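Local atomic coordinates of heat shock protein 16 (Schizosaccharomyces pombe, PDB entry 3W1Z), a protein that probably binds unfolding proteins as a small heat shock chaperone of the alpha-crystallin type and assembles into a 16-subunit oligomer. Residues Val62-Asp67 / Leu71-Glu76; Glu116-Asn121 / Thr125-Lys130; Ile39-Gly44 / Val48-Glu53. All blocks are in the same frame, centred on the assembly; numbering follows the deposited sequence.

How the contacts relate
Three beta hairpins, taken one after another along the chain, supply most of the strands of the alpha-crystallin sandwich. Contacts 2 and 3 share a sheet, their strands 123-129 and 47-53 lying side by side, and their centres are about 9 Å apart; Thr125 OG1 is hydrogen-bonded to Asp51 OD1 at 2.6 Å between them. Contact 1 belongs to the other sheet, about 12 Å from contact 2 and 14 Å from contact 3, centre to centre, and meets both through the core: Tyr66 CE1 rests 3.8 Å from Leu128 CD2, and Ile73 CD1 4.1 Å from Val52 CG2. Contacts 1 and 2 touch a second subunit, contacts 2 and 3 a third.

Contact 1: Val62-Asp67 / Leu71-Glu76; sequences VQVHYD and LTISGE
Gln63 with Ser74 and His65 with Thr72 are the hydrogen-bonded pairs of an antiparallel beta hairpin in one sheet of the alpha-crystallin sandwich. Each pair exchanges two short main-chain bonds, as between His65 N and Thr72 O at 2.9 Å. On the face that carries His65, the imidazole leans over its neighbour: with CG placed between the backbone N and the carbonyl carbon (chi1 68°), the ring runs alongside the Thr72 side chain and brings NE2 to 3.3 Å from Thr72 CB. One ring face lies over Thr72 O. An alanine at His65 removes the ring, and the flank of Thr72 would probably be left uncovered. Thr72 OG1 has its own partner, the hydroxyl of Thr103 on strand 98-105. Beside them, Ser74 OG touches Gln63 CG at 3.1 Å. The other face is apolar. Leu71 sends CD1 across to Val64 CG1, 3.8 Å away, while the same methyl sits at the edge of the Tyr66 ring and 3.4 Å from His65 O. Farther along, Val62 CG2 and Ile73 CG2 lie side by side at 4.0 Å. Gly75 follows with backbone angles at which a side chain would strike the preceding carbonyl oxygen. Strand 70-77 is the middle of its sheet, bonded through Leu71, Ile73 and Gly75 to strand 98-105; Val64 and Tyr66 pack on strand 123-129 of the opposing sheet, and His65 and Tyr66 pair with a strand of a second subunit, whose Ile142 packs on Val62 and Val64.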
ATOM      1  N   VAL B  62     -20.665  33.237  11.644  1.00 30.14           N
ATOM      2  CA  VAL B  62     -19.822  32.182  12.193  1.00 36.69           C
ATOM      3  C   VAL B  62     -20.319  31.769  13.577  1.00 37.78           C
ATOM      4  O   VAL B  62     -20.798  32.601  14.347  1.00 39.97           O
ATOM      5  CB  VAL B  62     -18.329  32.609  12.249  1.00 33.34           C
ATOM      6  CG1 VAL B  62     -18.155  33.862  13.088  1.00 36.41           C
ATOM      7  CG2 VAL B  62     -17.453  31.477  12.776  1.00 34.31           C
ATOM      8  N   GLN B  63     -20.240  30.475  13.870  1.00 37.54           N
ATOM      9  CA  GLN B  63     -20.517  29.982  15.211  1.00 30.49           C
ATOM     10  C   GLN B  63     -19.452  28.984  15.657  1.00 41.53           C
ATOM     11  O   GLN B  63     -18.942  28.191  14.860  1.00 38.58           O
ATOM     12  CB  GLN B  63     -21.915  29.370  15.310  1.00 38.30           C
ATOM     13  CG  GLN B  63     -22.109  28.110  14.499  1.00 44.26           C
ATOM     14  CD  GLN B  63     -23.407  27.402  14.831  1.00 63.76           C
ATOM     15  OE1 GLN B  63     -24.388  27.504  14.096  1.00 60.69           O
ATOM     16  NE2 GLN B  63     -23.417  26.678  15.945  1.00 50.02           N
ATOM     17  N   VAL B  64     -19.115  29.051  16.940  1.00 42.09           N
ATOM     18  CA  VAL B  64     -18.128  28.167  17.536  1.00 34.17           C
ATOM     19  C   VAL B  64     -18.748  27.476  18.738  1.00 40.75           C
ATOM     20  O   VAL B  64     -19.243  28.141  19.645  1.00 42.89           O
ATOM     21  CB  VAL B  64     -16.901  28.959  18.024  1.00 37.33           C
ATOM     22  CG1 VAL B  64     -15.929  28.042  18.757  1.00 33.77           C
ATOM     23  CG2 VAL B  64     -16.217  29.661  16.865  1.00 28.27           C
ATOM     24  N   HIS B  65     -18.737  26.147  18.750  1.00 42.21           N
ATOM     25  CA  HIS B  65     -19.179  25.440  19.948  1.00 46.35           C
ATOM     26  C   HIS B  65     -18.244  24.304  20.350  1.00 49.24           C
ATOM     27  O   HIS B  65     -17.457  23.811  19.542  1.00 41.80           O
ATOM     28  CB  HIS B  65     -20.636  24.965  19.834  1.00 44.22           C
ATOM     29  CG  HIS B  65     -20.858  23.880  18.828  1.00 43.42           C
ATOM     30  ND1 HIS B  65     -21.621  24.060  17.696  1.00 48.98           N
ATOM     31  CD2 HIS B  65     -20.439  22.591  18.796  1.00 42.90           C
ATOM     32  CE1 HIS B  65     -21.655  22.935  17.003  1.00 37.04           C
ATOM     33  NE2 HIS B  65     -20.944  22.029  17.650  1.00 50.83           N
ATOM     34  N   TYR B  66     -18.336  23.907  21.614  1.00 52.36           N
ATOM     35  CA  TYR B  66     -17.482  22.866  22.167  1.00 44.30           C
ATOM     36  C   TYR B  66     -18.327  21.822  22.892  1.00 51.68           C
ATOM     37  O   TYR B  66     -19.117  22.160  23.776  1.00 54.09           O
ATOM     38  CB  TYR B  66     -16.466  23.489  23.129  1.00 44.36           C
ATOM     39  CG  TYR B  66     -15.527  22.499  23.777  1.00 54.25           C
ATOM     40  CD1 TYR B  66     -14.271  22.249  23.241  1.00 54.22           C
ATOM     41  CD2 TYR B  66     -15.895  21.816  24.930  1.00 54.57           C
ATOM     42  CE1 TYR B  66     -13.413  21.346  23.833  1.00 63.04           C
ATOM     43  CE2 TYR B  66     -15.048  20.912  25.525  1.00 60.69           C
ATOM     44  CZ  TYR B  66     -13.810  20.678  24.974  1.00 63.81           C
ATOM     45  OH  TYR B  66     -12.967  19.776  25.579  1.00 66.45           O
ATOM     46  N   ASP B  67     -18.178  20.561  22.500  1.00 53.97           N
ATOM     47  CA  ASP B  67     -18.861  19.475  23.189  1.00 53.07           C
ATOM     48  C   ASP B  67     -17.937  18.278  23.407  1.00 56.76           C
ATOM     49  O   ASP B  67     -17.450  17.683  22.440  1.00 61.51           O
ATOM     50  CB  ASP B  67     -20.102  19.041  22.407  1.00 54.70           C
ATOM     51  CG  ASP B  67     -20.958  18.049  23.173  1.00 64.78           C
ATOM     52  OD1 ASP B  67     -20.808  17.958  24.408  1.00 67.65           O
ATOM     53  OD2 ASP B  67     -21.790  17.371  22.538  1.00 70.99           O
ATOM     54  N   LEU B  71     -14.140  20.454  19.277  1.00 36.47           N
ATOM     55  CA  LEU B  71     -14.429  21.832  18.903  1.00 38.17           C
ATOM     56  C   LEU B  71     -14.963  21.909  17.476  1.00 35.63           C
ATOM     57  O   LEU B  71     -14.375  21.343  16.550  1.00 39.12           O
ATOM     58  CB  LEU B  71     -13.174  22.696  19.036  1.00 35.40           C
ATOM     59  CG  LEU B  71     -13.349  24.194  18.779  1.00 38.93           C
ATOM     60  CD1 LEU B  71     -14.198  24.831  19.870  1.00 30.75           C
ATOM     61  CD2 LEU B  71     -11.998  24.887  18.667  1.00 32.15           C
ATOM     62  N   THR B  72     -16.077  22.613  17.305  1.00 35.36           N
ATOM     63  CA  THR B  72     -16.701  22.762  15.997  1.00 33.23           C
ATOM     64  C   THR B  72     -16.881  24.227  15.613  1.00 37.46           C
ATOM     65  O   THR B  72     -17.455  25.019  16.367  1.00 34.63           O
ATOM     66  CB  THR B  72     -18.071  22.056  15.936  1.00 33.47           C
ATOM     67  OG1 THR B  72     -17.894  20.646  16.117  1.00 45.54           O
ATOM     68  CG2 THR B  72     -18.743  22.306  14.592  1.00 39.12           C
ATOM     69  N   ILE B  73     -16.373  24.577  14.434  1.00 42.26           N
ATOM     70  CA  ILE B  73     -16.580  25.898  13.860  1.00 30.62           C
ATOM     71  C   ILE B  73     -17.434  25.746  12.613  1.00 30.74           C
ATOM     72  O   ILE B  73     -17.039  25.065  11.672  1.00 28.69           O
ATOM     73  CB  ILE B  73     -15.252  26.558  13.447  1.00 20.30           C
ATOM     74  CG1 ILE B  73     -14.278  26.617  14.627  1.00 27.52           C
ATOM     75  CG2 ILE B  73     -15.506  27.943  12.875  1.00 21.55           C
ATOM     76  CD1 ILE B  73     -13.288  25.467  14.665  1.00 28.99           C
ATOM     77  N   SER B  74     -18.603  26.374  12.596  1.00 28.90           N
ATOM     78  CA  SER B  74     -19.482  26.241  11.440  1.00 28.65           C
ATOM     79  C   SER B  74     -20.075  27.573  11.006  1.00 34.27           C
ATOM     80  O   SER B  74     -19.979  28.568  11.721  1.00 36.08           O
ATOM     81  CB  SER B  74     -20.588  25.216  11.707  1.00 30.38           C
ATOM     82  OG  SER B  74     -21.405  25.613  12.791  1.00 41.90           O
ATOM     83  N   GLY B  75     -20.674  27.591   9.823  1.00 29.92           N
ATOM     84  CA  GLY B  75     -21.224  28.820   9.290  1.00 33.36           C
ATOM     85  C   GLY B  75     -21.487  28.769   7.801  1.00 34.05           C
ATOM     86  O   GLY B  75     -21.688  27.701   7.225  1.00 33.07           O
ATOM     87  N   GLU B  76     -21.484  29.941   7.177  1.00 33.74           N
ATOM     88  CA  GLU B  76     -21.827  30.058   5.769  1.00 30.76           C
ATOM     89  C   GLU B  76     -20.916  31.062   5.073  1.00 38.39           C
ATOM     90  O   GLU B  76     -20.569  32.097   5.643  1.00 28.05           O
ATOM     91  CB  GLU B  76     -23.283  30.504   5.641  1.00 36.82           C
ATOM     92  CG  GLU B  76     -23.883  30.352   4.257  1.00 41.69           C
ATOM     93  CD  GLU B  76     -25.335  30.787   4.215  1.00 56.90           C
ATOM     94  OE1 GLU B  76     -25.657  31.838   4.810  1.00 58.23           O
ATOM     95  OE2 GLU B  76     -26.156  30.075   3.599  1.00 62.84           O
TER

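Contact 2: Glu116-Asn121 / Thr125-Lys130; sequences EANFSN and TVTLPK
Thr127 and Glu116 cross obliquely on the outer face of the hairpin formed by strands 116-120 and 123-129. Thr127 is turned off the staggered position (chi1 32°), which brings OG1 close enough to Glu116 O to donate to it at 2.8 Å. That hydroxyl approaches from above the carbonyl plane, 43° out of it, whereas Thr127 N reaches Glu116 O at 2.9 Å almost in line with the C=O bond. Glu116 CG, held between its own backbone N and carbonyl carbon, comes to 3.3 Å from Thr127 OG1 and leans across it. The return bond, Glu116 N to Thr127 O, is weak at 3.4 Å. Nearer the turn, Asn118 and Thr125 exchange two bonds, Thr125 N to Asn118 O at 2.9 Å being nearly straight at the hydrogen (176°), though both donors are tilted from the acceptor's carbonyl plane. The hydroxyl of Thr125 is engaged by Asp51 of strand 47-53. Between these pairs, on the buried face, Ala117 CB meets Val126 CG2 at 4.2 Å, a light contact, since alanine offers one methyl. Ala117 also shares main-chain hydrogen bonding with a second subunit, whose Ile140 packs on it while Ile142 packs on Phe119, consistent with the docking of the C-terminal isoleucine motif in this family. Two donors on Glu116 O imply that the Thr127 hydroxyl adds to the main-chain grip on this pair, where the return bond is weak.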
ATOM      1  N   GLU B 116     -12.719  31.099  24.748  1.00 59.77           N
ATOM      2  CA  GLU B 116     -13.092  32.374  24.142  1.00 59.37           C
ATOM      3  C   GLU B 116     -12.602  32.467  22.692  1.00 61.34           C
ATOM      4  O   GLU B 116     -11.590  31.859  22.333  1.00 61.25           O
ATOM      5  CB  GLU B 116     -12.570  33.543  24.985  1.00 49.43           C
ATOM      6  CG  GLU B 116     -11.117  33.395  25.406  1.00 61.04           C
ATOM      7  CD  GLU B 116     -10.723  34.383  26.483  1.00 75.06           C
ATOM      8  OE1 GLU B 116     -11.617  35.081  27.010  1.00 73.29           O
ATOM      9  OE2 GLU B 116      -9.519  34.460  26.805  1.00 74.95           O
ATOM     10  N   ALA B 117     -13.327  33.212  21.859  1.00 49.81           N
ATOM     11  CA  ALA B 117     -13.022  33.278  20.432  1.00 51.91           C
ATOM     12  C   ALA B 117     -13.006  34.713  19.906  1.00 66.17           C
ATOM     13  O   ALA B 117     -13.936  35.486  20.149  1.00 64.71           O
ATOM     14  CB  ALA B 117     -14.014  32.428  19.638  1.00 45.95           C
ATOM     15  N   ASN B 118     -11.951  35.051  19.167  1.00 55.89           N
ATOM     16  CA  ASN B 118     -11.798  36.385  18.596  1.00 59.70           C
ATOM     17  C   ASN B 118     -11.741  36.337  17.073  1.00 58.03           C
ATOM     18  O   ASN B 118     -10.892  35.658  16.502  1.00 49.56           O
ATOM     19  CB  ASN B 118     -10.529  37.046  19.133  1.00 58.70           C
ATOM     20  CG  ASN B 118     -10.394  36.913  20.635  1.00 68.98           C
ATOM     21  OD1 ASN B 118      -9.926  35.892  21.140  1.00 72.85           O
ATOM     22  ND2 ASN B 118     -10.801  37.948  21.361  1.00 67.93           N
ATOM     23  N   PHE B 119     -12.636  37.066  16.414  1.00 55.70           N
ATOM     24  CA  PHE B 119     -12.685  37.062  14.955  1.00 48.26           C
ATOM     25  C   PHE B 119     -12.264  38.404  14.364  1.00 46.55           C
ATOM     26  O   PHE B 119     -12.948  39.410  14.543  1.00 47.98           O
ATOM     27  CB  PHE B 119     -14.087  36.692  14.468  1.00 53.24           C
ATOM     28  CG  PHE B 119     -14.190  36.533  12.978  1.00 44.44           C
ATOM     29  CD1 PHE B 119     -15.189  37.175  12.265  1.00 49.69           C
ATOM     30  CD2 PHE B 119     -13.283  35.746  12.291  1.00 39.82           C
ATOM     31  CE1 PHE B 119     -15.284  37.028  10.893  1.00 49.37           C
ATOM     32  CE2 PHE B 119     -13.372  35.595  10.920  1.00 39.98           C
ATOM     33  CZ  PHE B 119     -14.374  36.237  10.221  1.00 40.91           C
ATOM     34  N   SER B 120     -11.136  38.413  13.662  1.00 47.20           N
ATOM     35  CA  SER B 120     -10.651  39.638  13.033  1.00 42.05           C
ATOM     36  C   SER B 120      -9.945  39.381  11.701  1.00 48.47           C
ATOM     37  O   SER B 120      -9.180  38.424  11.564  1.00 41.08           O
ATOM     38  CB  SER B 120      -9.735  40.406  13.991  1.00 41.61           C
ATOM     39  OG  SER B 120      -8.815  39.537  14.627  1.00 52.44           O
ATOM     40  N   ASN B 121     -10.213  40.252  10.730  1.00 43.37           N
ATOM     41  CA  ASN B 121      -9.616  40.173   9.397  1.00 37.19           C
ATOM     42  C   ASN B 121      -9.745  38.802   8.738  1.00 31.99           C
ATOM     43  O   ASN B 121      -8.789  38.292   8.154  1.00 35.31           O
ATOM     44  CB  ASN B 121      -8.151  40.610   9.434  1.00 36.48           C
ATOM     45  CG  ASN B 121      -7.982  42.041   9.903  1.00 41.25           C
ATOM     46  OD1 ASN B 121      -8.847  42.886   9.677  1.00 46.10           O
ATOM     47  ND2 ASN B 121      -6.865  42.318  10.566  1.00 49.59           N
ATOM     48  N   THR B 125      -9.752  33.120  15.772  1.00 41.31           N
ATOM     49  CA  THR B 125      -8.860  32.474  16.723  1.00 47.07           C
ATOM     50  C   THR B 125      -9.617  32.000  17.956  1.00 41.23           C
ATOM     51  O   THR B 125     -10.168  32.804  18.708  1.00 54.11           O
ATOM     52  CB  THR B 125      -7.718  33.409  17.156  1.00 47.97           C
ATOM     53  OG1 THR B 125      -6.915  33.746  16.018  1.00 47.07           O
ATOM     54  CG2 THR B 125      -6.845  32.731  18.202  1.00 42.86           C
ATOM     55  N   VAL B 126      -9.648  30.687  18.150  1.00 47.46           N
ATOM     56  CA  VAL B 126     -10.242  30.107  19.347  1.00 43.88           C
ATOM     57  C   VAL B 126      -9.133  29.781  20.340  1.00 50.31           C
ATOM     58  O   VAL B 126      -8.074  29.284  19.956  1.00 48.06           O
ATOM     59  CB  VAL B 126     -11.042  28.830  19.024  1.00 40.35           C
ATOM     60  CG1 VAL B 126     -11.740  28.304  20.272  1.00 44.37           C
ATOM     61  CG2 VAL B 126     -12.055  29.104  17.925  1.00 36.08           C
ATOM     62  N   THR B 127      -9.374  30.074  21.612  1.00 58.40           N
ATOM     63  CA  THR B 127      -8.385  29.821  22.652  1.00 58.35           C
ATOM     64  C   THR B 127      -8.946  28.929  23.754  1.00 55.53           C
ATOM     65  O   THR B 127      -9.876  29.312  24.464  1.00 56.44           O
ATOM     66  CB  THR B 127      -7.870  31.133  23.270  1.00 59.90           C
ATOM     67  OG1 THR B 127      -8.918  32.110  23.254  1.00 66.29           O
ATOM     68  CG2 THR B 127      -6.687  31.664  22.476  1.00 47.00           C
ATOM     69  N   LEU B 128      -8.372  27.739  23.891  1.00 56.84           N
ATOM     70  CA  LEU B 128      -8.809  26.795  24.911  1.00 66.49           C
ATOM     71  C   LEU B 128      -7.719  26.613  25.964  1.00 66.33           C
ATOM     72  O   LEU B 128      -6.669  26.036  25.684  1.00 60.83           O
ATOM     73  CB  LEU B 128      -9.173  25.444  24.286  1.00 61.83           C
ATOM     74  CG  LEU B 128     -10.168  25.428  23.119  1.00 53.43           C
ATOM     75  CD1 LEU B 128      -9.459  25.588  21.779  1.00 58.23           C
ATOM     76  CD2 LEU B 128     -10.998  24.154  23.135  1.00 49.95           C
ATOM     77  N   PRO B 129      -7.959  27.123  27.179  1.00 66.85           N
ATOM     78  CA  PRO B 129      -6.973  27.006  28.257  1.00 73.43           C
ATOM     79  C   PRO B 129      -6.882  25.574  28.767  1.00 71.20           C
ATOM     80  O   PRO B 129      -7.917  24.967  29.027  1.00 66.23           O
ATOM     81  CB  PRO B 129      -7.534  27.922  29.356  1.00 72.12           C
ATOM     82  CG  PRO B 129      -8.838  28.484  28.820  1.00 70.62           C
ATOM     83  CD  PRO B 129      -9.246  27.635  27.669  1.00 61.66           C
ATOM     84  N   LYS B 130      -5.672  25.052  28.932  1.00 67.46           N
ATOM     85  CA  LYS B 130      -5.508  23.699  29.447  1.00 65.29           C
ATOM     86  C   LYS B 130      -5.324  23.698  30.956  1.00 70.22           C
ATOM     87  O   LYS B 130      -4.601  24.528  31.507  1.00 75.82           O
ATOM     88  CB  LYS B 130      -4.318  22.992  28.795  1.00 65.84           C
ATOM     89  CG  LYS B 130      -4.456  22.749  27.305  1.00 66.08           C
ATOM     90  CD  LYS B 130      -3.216  22.060  26.761  1.00 63.43           C
ATOM     91  CE  LYS B 130      -1.960  22.814  27.163  1.00 67.99           C
ATOM     92  NZ  LYS B 130      -0.729  22.212  26.583  1.00 68.85           N
TER

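Contact 3: Ile39-Gly44 / Val48-Glu53; sequences IDVHEG and VSVDVE
Ile39 pushes its CG2 methyl into the notch between the two branches of Val52, 3.7 Å from CG2 and 3.9 Å from CG1, the two side chains running the same way. Setting CG1 between the backbone N and the carbonyl carbon (chi1 68°) leaves CG2 beside the backbone N, where it meets that notch. Next along, Val48 CG2 lies alongside Val41 CG1 at 4.1 Å and also approaches His42 O, 3.3 Å away. Val41 CG2 and Val50 CG2 touch more loosely at 4.4 Å, so the valine row is a line of shallow bumps. The two strands, 39-43 and 47-53, make a tight antiparallel hairpin in the four-stranded sheet of the alpha-crystallin domain, and strand 39-43 is its edge within the chain. There Asp40 to Glu43 pair with a strand of a third subunit, whose Gln90 packs on His42, as in the strand exchange that forms non-metazoan small heat shock protein dimers. The reverse face is polar. His42 CB rides over Ser49 OG at 3.5 Å, and the Asp40 and Asp51 carboxylates are spanned by a water, 3.0 Å from Asp51 OD2 and weakly bound to Asp40 OD2. Thr125 OG1 bonds to Asp51 OD1. Arg81 of the third subunit, salt-bridged to Asp51, probably offsets their like charges, and the backbone N of Arg95 there bonds to Asp40 OD1. At the turn end, Glu43 forms a salt bridge with Lys130.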
ATOM      1  N   ILE B  39      -6.905  25.480   8.768  1.00 26.88           N
ATOM      2  CA  ILE B  39      -6.616  25.786  10.165  1.00 27.93           C
ATOM      3  C   ILE B  39      -5.164  25.545  10.575  1.00 35.82           C
ATOM      4  O   ILE B  39      -4.470  24.696  10.012  1.00 31.69           O
ATOM      5  CB  ILE B  39      -7.529  24.993  11.133  1.00 26.84           C
ATOM      6  CG1 ILE B  39      -7.200  23.501  11.086  1.00 26.50           C
ATOM      7  CG2 ILE B  39      -8.999  25.241  10.822  1.00 25.26           C
ATOM      8  CD1 ILE B  39      -7.941  22.684  12.118  1.00 25.19           C
ATOM      9  N   ASP B  40      -4.720  26.314  11.563  1.00 37.01           N
ATOM     10  CA  ASP B  40      -3.444  26.082  12.226  1.00 38.67           C
ATOM     11  C   ASP B  40      -3.715  25.809  13.698  1.00 37.53           C
ATOM     12  O   ASP B  40      -4.432  26.564  14.350  1.00 35.55           O
ATOM     13  CB  ASP B  40      -2.534  27.305  12.093  1.00 39.40           C
ATOM     14  CG  ASP B  40      -1.766  27.325  10.787  1.00 41.84           C
ATOM     15  OD1 ASP B  40      -2.074  26.502   9.901  1.00 36.28           O
ATOM     16  OD2 ASP B  40      -0.860  28.174  10.645  1.00 42.35           O
ATOM     17  N   VAL B  41      -3.155  24.724  14.220  1.00 43.44           N
ATOM     18  CA  VAL B  41      -3.316  24.411  15.634  1.00 38.05           C
ATOM     19  C   VAL B  41      -1.987  24.541  16.364  1.00 43.90           C
ATOM     20  O   VAL B  41      -0.991  23.932  15.973  1.00 51.91           O
ATOM     21  CB  VAL B  41      -3.880  22.995  15.849  1.00 33.85           C
ATOM     22  CG1 VAL B  41      -4.135  22.750  17.329  1.00 40.84           C
ATOM     23  CG2 VAL B  41      -5.159  22.806  15.052  1.00 31.50           C
ATOM     24  N   HIS B  42      -1.975  25.348  17.420  1.00 50.24           N
ATOM     25  CA  HIS B  42      -0.773  25.530  18.224  1.00 63.40           C
ATOM     26  C   HIS B  42      -1.039  25.149  19.671  1.00 63.09           C
ATOM     27  O   HIS B  42      -2.112  25.423  20.205  1.00 55.54           O
ATOM     28  CB  HIS B  42      -0.288  26.978  18.152  1.00 61.31           C
ATOM     29  CG  HIS B  42       0.177  27.391  16.786  1.00 67.31           C
ATOM     30  ND1 HIS B  42      -0.691  27.615  15.748  1.00 63.17           N
ATOM     31  CD2 HIS B  42       1.423  27.610  16.306  1.00 68.15           C
ATOM     32  CE1 HIS B  42       0.003  27.961  14.668  1.00 66.74           C
ATOM     33  NE2 HIS B  42       1.279  27.964  14.983  1.00 71.17           N
ATOM     34  N   GLU B  43      -0.061  24.513  20.305  1.00 70.49           N
ATOM     35  CA  GLU B  43      -0.198  24.146  21.705  1.00 72.23           C
ATOM     36  C   GLU B  43       1.017  24.549  22.528  1.00 74.28           C
ATOM     37  O   GLU B  43       2.123  24.057  22.306  1.00 80.39           O
ATOM     38  CB  GLU B  43      -0.443  22.642  21.853  1.00 68.86           C
ATOM     39  CG  GLU B  43      -0.805  22.227  23.272  1.00 70.72           C
ATOM     40  CD  GLU B  43      -0.702  20.732  23.499  1.00 71.55           C
ATOM     41  OE1 GLU B  43      -0.317  20.009  22.558  1.00 78.88           O
ATOM     42  OE2 GLU B  43      -1.003  20.280  24.623  1.00 71.61           O
ATOM     43  N   GLY B  44       0.802  25.453  23.475  1.00 64.04           N
ATOM     44  CA  GLY B  44       1.788  25.718  24.502  1.00 80.63           C
ATOM     45  C   GLY B  44       1.469  24.771  25.637  1.00 82.22           C
ATOM     46  O   GLY B  44       0.442  24.095  25.599  1.00 83.52           O
ATOM     47  N   VAL B  48      -4.176  26.197  24.195  1.00 72.23           N
ATOM     48  CA  VAL B  48      -4.150  25.719  22.816  1.00 68.07           C
ATOM     49  C   VAL B  48      -4.972  26.649  21.925  1.00 63.38           C
ATOM     50  O   VAL B  48      -6.142  26.923  22.201  1.00 61.48           O
ATOM     51  CB  VAL B  48      -4.634  24.252  22.677  1.00 72.18           C
ATOM     52  CG1 VAL B  48      -5.930  24.026  23.434  1.00 63.82           C
ATOM     53  CG2 VAL B  48      -4.795  23.878  21.209  1.00 51.56           C
ATOM     54  N   SER B  49      -4.341  27.145  20.866  1.00 58.80           N
ATOM     55  CA  SER B  49      -4.978  28.104  19.974  1.00 49.29           C
ATOM     56  C   SER B  49      -5.258  27.507  18.600  1.00 43.21           C
ATOM     57  O   SER B  49      -4.422  26.799  18.033  1.00 36.11           O
ATOM     58  CB  SER B  49      -4.106  29.354  19.833  1.00 58.91           C
ATOM     59  OG  SER B  49      -2.819  29.024  19.341  1.00 61.61           O
ATOM     60  N   VAL B  50      -6.443  27.798  18.073  1.00 42.87           N
ATOM     61  CA  VAL B  50      -6.827  27.355  16.740  1.00 39.43           C
ATOM     62  C   VAL B  50      -7.120  28.555  15.847  1.00 35.30           C
ATOM     63  O   VAL B  50      -7.984  29.375  16.156  1.00 39.28           O
ATOM     64  CB  VAL B  50      -8.066  26.443  16.777  1.00 39.69           C
ATOM     65  CG1 VAL B  50      -8.458  26.023  15.369  1.00 34.30           C
ATOM     66  CG2 VAL B  50      -7.802  25.224  17.648  1.00 44.59           C
ATOM     67  N   ASP B  51      -6.389  28.655  14.741  1.00 40.53           N
ATOM     68  CA  ASP B  51      -6.569  29.746  13.792  1.00 36.54           C
ATOM     69  C   ASP B  51      -7.251  29.250  12.523  1.00 28.97           C
ATOM     70  O   ASP B  51      -6.695  28.439  11.786  1.00 30.11           O
ATOM     71  CB  ASP B  51      -5.222  30.385  13.456  1.00 39.99           C
ATOM     72  CG  ASP B  51      -4.596  31.079  14.649  1.00 47.43           C
ATOM     73  OD1 ASP B  51      -5.278  31.920  15.275  1.00 43.09           O
ATOM     74  OD2 ASP B  51      -3.427  30.777  14.968  1.00 53.16           O
ATOM     75  N   VAL B  52      -8.458  29.750  12.281  1.00 30.68           N
ATOM     76  CA  VAL B  52      -9.286  29.310  11.166  1.00 31.95           C
ATOM     77  C   VAL B  52      -9.460  30.440  10.157  1.00 34.73           C
ATOM     78  O   VAL B  52      -9.801  31.562  10.527  1.00 29.33           O
ATOM     79  CB  VAL B  52     -10.677  28.875  11.665  1.00 24.99           C
ATOM     80  CG1 VAL B  52     -11.456  28.193  10.553  1.00 16.65           C
ATOM     81  CG2 VAL B  52     -10.543  27.957  12.869  1.00 33.15           C
ATOM     82  N   GLU B  53      -9.242  30.143   8.880  1.00 33.93           N
ATOM     83  CA  GLU B  53      -9.336  31.168   7.846  1.00 26.66           C
ATOM     84  C   GLU B  53     -10.750  31.274   7.286  1.00 25.16           C
ATOM     85  O   GLU B  53     -11.260  30.336   6.672  1.00 24.74           O
ATOM     86  CB  GLU B  53      -8.341  30.891   6.718  1.00 14.66           C
ATOM     87  CG  GLU B  53      -6.886  31.039   7.129  1.00 25.43           C
ATOM     88  CD  GLU B  53      -5.927  30.805   5.979  1.00 31.03           C
ATOM     89  OE1 GLU B  53      -6.357  30.247   4.947  1.00 29.02           O
ATOM     90  OE2 GLU B  53      -4.743  31.183   6.106  1.00 29.53           O
TER
HETATM   91  O   HOH W   1      -1.656  30.921  12.591  1.00 47.74           O